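PDB 2HRA: glutamate--tRNA ligase, cytoplasmic from Saccharomyces cerevisiae, which attaches glutamate to tRNA(Glu) in two steps, first activating it with ATP, and works in a complex with methionyl-tRNA synthetase and the cofactor Arc1p. Local coordinates for residues 168-171 and 172-175; 187-190 and 191-195. All coordinates share one frame; numbering follows the deposited sequence.

Contact 1: 168-171 and 172-175; sequences YTLL and EMDP
Glu172 stretches out beside the ring of Tyr168, one helical turn back, and its carboxylate meets the aromatic edge rather than a face: OE1 lies near the ring plane, 3.9 Å from CE2 of Tyr168. Carboxylate and ring are turned 73° against each other. Both side chains set off with CG opposite the backbone N (chi1 of Tyr168 -174°, that of Glu172 almost the same), which carries them the same way round the helix, and the extended chain of Glu172 keeps pace with the ring. Water fills in at the polar ends. One molecule donates to OE1 of Glu172 and also bonds Tyr168 OH; a second donates to OE2 of Glu172, 2.7 Å away, and to OG1 of Thr169, whose hydroxyl is also bonded to the carbonyl of Ser165. The carboxylate is thus held at both oxygens. Met173 bends at its last torsion, bringing CE back over the preceding turn to 3.8 Å from CD1 of Leu170; the two side chains meet at about a right angle. In the backbone, Glu172 N still reaches Tyr168 O at 2.8 Å, whereas Asp174 N turns to Leu171 O, 3.0 Å away and 59° out of that carbonyl's plane. OD1 of Asp174 then caps the amide of Ile176, making Asp174 the N-cap of the next helix. The arrangement therefore joins the end of helix 162-172 to the start of helix 175-178, within a region that interacts with Arc1p. Helix 137-148 packs against it through Trp143, which stacks on the Tyr168 ring, while Tyr135 touches Leu171 and Asp174.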
loop_
_atom_site.group_PDB
_atom_site.type_symbol
_atom_site.label_atom_id
_atom_site.label_comp_id
_atom_site.label_asym_id
_atom_site.label_seq_id
_atom_site.Cartn_x
_atom_site.Cartn_y
_atom_site.Cartn_z
ATOM N N TYR A 168 4.391 11.402 3.416
ATOM C CA TYR A 168 4.294 10.719 2.122
ATOM C C TYR A 168 5.644 10.802 1.374
ATOM O O TYR A 168 6.153 9.798 0.865
ATOM C CB TYR A 168 3.132 11.279 1.278
ATOM C CG TYR A 168 2.895 10.515 -0.020
ATOM C CD1 TYR A 168 1.928 9.534 -0.100
ATOM C CD2 TYR A 168 3.653 10.778 -1.167
ATOM C CE1 TYR A 168 1.741 8.800 -1.279
ATOM C CE2 TYR A 168 3.466 10.065 -2.340
ATOM C CZ TYR A 168 2.504 9.068 -2.381
ATOM O OH TYR A 168 2.295 8.334 -3.528
ATOM N N THR A 169 6.239 11.987 1.345
ATOM C CA THR A 169 7.563 12.183 0.752
ATOM C C THR A 169 8.660 11.388 1.466
ATOM O O THR A 169 9.533 10.806 0.805
ATOM C CB THR A 169 7.898 13.656 0.754
ATOM O OG1 THR A 169 6.856 14.325 0.035
ATOM C CG2 THR A 169 9.256 13.948 0.094
ATOM N N LEU A 170 8.606 11.336 2.789
ATOM C CA LEU A 170 9.572 10.551 3.542
ATOM C C LEU A 170 9.532 9.117 3.037
ATOM O O LEU A 170 10.543 8.578 2.563
ATOM C CB LEU A 170 9.262 10.579 5.042
ATOM C CG LEU A 170 10.235 9.768 5.904
ATOM C CD1 LEU A 170 11.703 10.236 5.729
ATOM C CD2 LEU A 170 9.760 9.876 7.335
ATOM N N LEU A 171 8.348 8.514 3.115
ATOM C CA LEU A 171 8.170 7.128 2.699
ATOM C C LEU A 171 8.470 6.908 1.206
ATOM O O LEU A 171 9.055 5.892 0.843
ATOM C CB LEU A 171 6.766 6.614 3.069
ATOM C CG LEU A 171 6.584 6.399 4.579
ATOM C CD1 LEU A 171 5.128 6.168 4.936
ATOM C CD2 LEU A 171 7.457 5.232 5.100
ATOM N N GLU A 172 8.116 7.872 0.362
ATOM C CA GLU A 172 8.400 7.778 -1.068
ATOM C C GLU A 172 9.916 7.668 -1.370
ATOM O O GLU A 172 10.300 6.971 -2.302
ATOM C CB GLU A 172 7.782 8.965 -1.808
ATOM C CG GLU A 172 7.899 8.927 -3.321
ATOM C CD GLU A 172 7.360 10.190 -3.953
ATOM O OE1 GLU A 172 6.485 10.086 -4.828
ATOM O OE2 GLU A 172 7.805 11.301 -3.565
ATOM N N MET A 173 10.762 8.332 -0.587
ATOM C CA MET A 173 12.218 8.216 -0.743
ATOM C C MET A 173 12.779 6.825 -0.365
ATOM O O MET A 173 13.943 6.528 -0.631
ATOM C CB MET A 173 12.938 9.282 0.089
ATOM C CG MET A 173 12.689 10.702 -0.360
ATOM S SD MET A 173 13.514 11.942 0.678
ATOM C CE MET A 173 12.933 11.545 2.332
ATOM N N ASP A 174 11.961 6.002 0.279
ATOM C CA ASP A 174 12.294 4.637 0.604
ATOM C C ASP A 174 11.838 3.798 -0.597
ATOM O O ASP A 174 10.635 3.645 -0.822
ATOM C CB ASP A 174 11.547 4.251 1.884
ATOM C CG ASP A 174 11.903 2.863 2.406
ATOM O OD1 ASP A 174 12.376 2.045 1.616
ATOM O OD2 ASP A 174 11.675 2.589 3.619
ATOM N N PRO A 175 12.791 3.214 -1.354
ATOM C CA PRO A 175 12.487 2.436 -2.570
ATOM C C PRO A 175 11.417 1.363 -2.396
ATOM O O PRO A 175 10.660 1.052 -3.341
ATOM C CB PRO A 175 13.815 1.742 -2.881
ATOM C CG PRO A 175 14.847 2.501 -2.199
ATOM C CD PRO A 175 14.229 3.206 -1.048
HETATM O O HOH W 1 4.498 8.672 -5.350
HETATM O O HOH W 2 6.254 13.369 -2.928
#

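Contact 2: 187-190 and 191-195; sequences SLLE and LKKSA
Leu189 sends CG away from its own amide nitrogen (chi1 -174°) while Lys193 keeps CG beside its own (chi1 -70°), and the two side chains, a helical turn apart, are brought together at their outer ends. Lys193 is extended beyond CG and passes obliquely across the branched end of Leu189. Its CE sits 3.7 Å from CD1 of Leu189, and NZ comes 3.6 Å from CD2, so the lysine methylenes cover the leucine as the chain carries its amine past it. A bend in the Glu190 chain swings its carboxylate out from the helix and forward, toward Lys193 and Ser194. OE1 of Glu190 remains 4.5 Å from NZ of Lys193, beyond a salt bridge, although the opposite charges probably still attract. The other oxygen is tied by water: one molecule donates to OE2 of Glu190 at 2.8 Å and accepts from OG of Ser194 at 2.9 Å, spanning one turn. On another side of the helix, CD2 of Leu188 and CD1 of Leu191 make a looser apolar contact at 4.3 Å. Along the backbone, four successive amides, from Leu191 to Ser194, each bond the carbonyl four residues earlier; the straightest joins Lys192 N to Leu188 O, with an N-H...O angle of 161°. Unbroken i to i+4 bonding, with side chains meeting at spacings of three and four, is the hallmark of a regular, largely solvent-exposed alpha-helix, here the end of helix 180-195 in the N-terminal GST-fold domain.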
loop_
_atom_site.group_PDB
_atom_site.type_symbol
_atom_site.label_atom_id
_atom_site.label_comp_id
_atom_site.label_asym_id
_atom_site.label_seq_id
_atom_site.Cartn_x
_atom_site.Cartn_y
_atom_site.Cartn_z
ATOM N N SER A 187 7.645 -4.770 -14.709
ATOM C CA SER A 187 7.277 -6.169 -14.720
ATOM C C SER A 187 6.134 -6.450 -15.675
ATOM O O SER A 187 6.082 -7.502 -16.296
ATOM C CB SER A 187 6.877 -6.606 -13.320
ATOM O OG SER A 187 7.964 -6.425 -12.461
ATOM N N LEU A 188 5.202 -5.511 -15.770
ATOM C CA LEU A 188 4.067 -5.667 -16.669
ATOM C C LEU A 188 4.519 -5.488 -18.110
ATOM O O LEU A 188 4.007 -6.157 -19.017
ATOM C CB LEU A 188 2.974 -4.650 -16.323
ATOM C CG LEU A 188 2.162 -4.981 -15.066
ATOM C CD1 LEU A 188 1.435 -3.734 -14.575
ATOM C CD2 LEU A 188 1.198 -6.124 -15.371
ATOM N N LEU A 189 5.469 -4.572 -18.320
ATOM C CA LEU A 189 6.109 -4.383 -19.643
ATOM C C LEU A 189 6.780 -5.653 -20.125
ATOM O O LEU A 189 6.612 -6.053 -21.276
ATOM C CB LEU A 189 7.120 -3.237 -19.597
ATOM C CG LEU A 189 7.776 -2.808 -20.908
ATOM C CD1 LEU A 189 6.755 -2.473 -22.001
ATOM C CD2 LEU A 189 8.666 -1.606 -20.619
ATOM N N GLU A 190 7.531 -6.293 -19.237
ATOM C CA GLU A 190 8.223 -7.527 -19.582
ATOM C C GLU A 190 7.218 -8.651 -19.810
ATOM O O GLU A 190 7.465 -9.549 -20.597
ATOM C CB GLU A 190 9.228 -7.918 -18.494
ATOM C CG GLU A 190 10.404 -6.928 -18.325
ATOM C CD GLU A 190 11.205 -6.717 -19.617
ATOM O OE1 GLU A 190 11.642 -5.566 -19.858
ATOM O OE2 GLU A 190 11.384 -7.691 -20.393
ATOM N N LEU A 191 6.085 -8.581 -19.115
ATOM C CA LEU A 191 5.005 -9.552 -19.298
ATOM C C LEU A 191 4.439 -9.442 -20.719
ATOM O O LEU A 191 4.266 -10.454 -21.392
ATOM C CB LEU A 191 3.888 -9.303 -18.269
ATOM C CG LEU A 191 2.995 -10.461 -17.787
ATOM C CD1 LEU A 191 1.624 -9.915 -17.357
ATOM C CD2 LEU A 191 2.850 -11.549 -18.787
ATOM N N LYS A 192 4.154 -8.210 -21.148
ATOM C CA LYS A 192 3.657 -7.942 -22.502
ATOM C C LYS A 192 4.696 -8.317 -23.553
ATOM O O LYS A 192 4.358 -8.849 -24.605
ATOM C CB LYS A 192 3.267 -6.471 -22.689
ATOM C CG LYS A 192 1.838 -6.126 -22.272
ATOM C CD LYS A 192 1.223 -4.965 -23.105
ATOM C CE LYS A 192 1.719 -3.577 -22.665
ATOM N NZ LYS A 192 1.140 -2.398 -23.418
ATOM N N LYS A 193 5.961 -8.029 -23.262
ATOM C CA LYS A 193 7.031 -8.342 -24.210
ATOM C C LYS A 193 7.159 -9.847 -24.391
ATOM O O LYS A 193 7.342 -10.304 -25.500
ATOM C CB LYS A 193 8.356 -7.675 -23.801
ATOM C CG LYS A 193 8.293 -6.136 -23.994
ATOM C CD LYS A 193 9.496 -5.337 -23.445
ATOM C CE LYS A 193 9.483 -3.900 -24.019
ATOM N NZ LYS A 193 10.518 -2.975 -23.425
ATOM N N SER A 194 6.991 -10.609 -23.312
ATOM C CA SER A 194 7.021 -12.071 -23.379
ATOM C C SER A 194 5.793 -12.674 -24.078
ATOM O O SER A 194 5.913 -13.648 -24.816
ATOM C CB SER A 194 7.199 -12.659 -21.982
ATOM O OG SER A 194 8.514 -12.376 -21.513
ATOM N N ALA A 195 4.618 -12.097 -23.860
ATOM C CA ALA A 195 3.435 -12.528 -24.601
ATOM C C ALA A 195 3.570 -12.183 -26.085
ATOM O O ALA A 195 2.961 -12.831 -26.931
ATOM C CB ALA A 195 2.206 -11.897 -24.036
HETATM O O HOH W 3 10.394 -10.186 -21.038
#

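How the contacts relate
Contact 1 comes first along the chain, at the end of helix 162-172 and the turn into helix 175-178; contact 2 follows in the later part of helix 180-195. Their centres lie 27 Å apart and their nearest atoms about 12 Å, without touching. Both are surface contacts of the same N-terminal GST-fold domain, but the centre of contact 1, which packs on helix 137-148, lies about 12 Å from the centre of the chain, that of contact 2 about 23 Å. Residues 168-175 belong to a region that interacts with Arc1p; residues 187-195 lie on the last modelled helix, from which the chain presumably continues toward the rest of the synthetase.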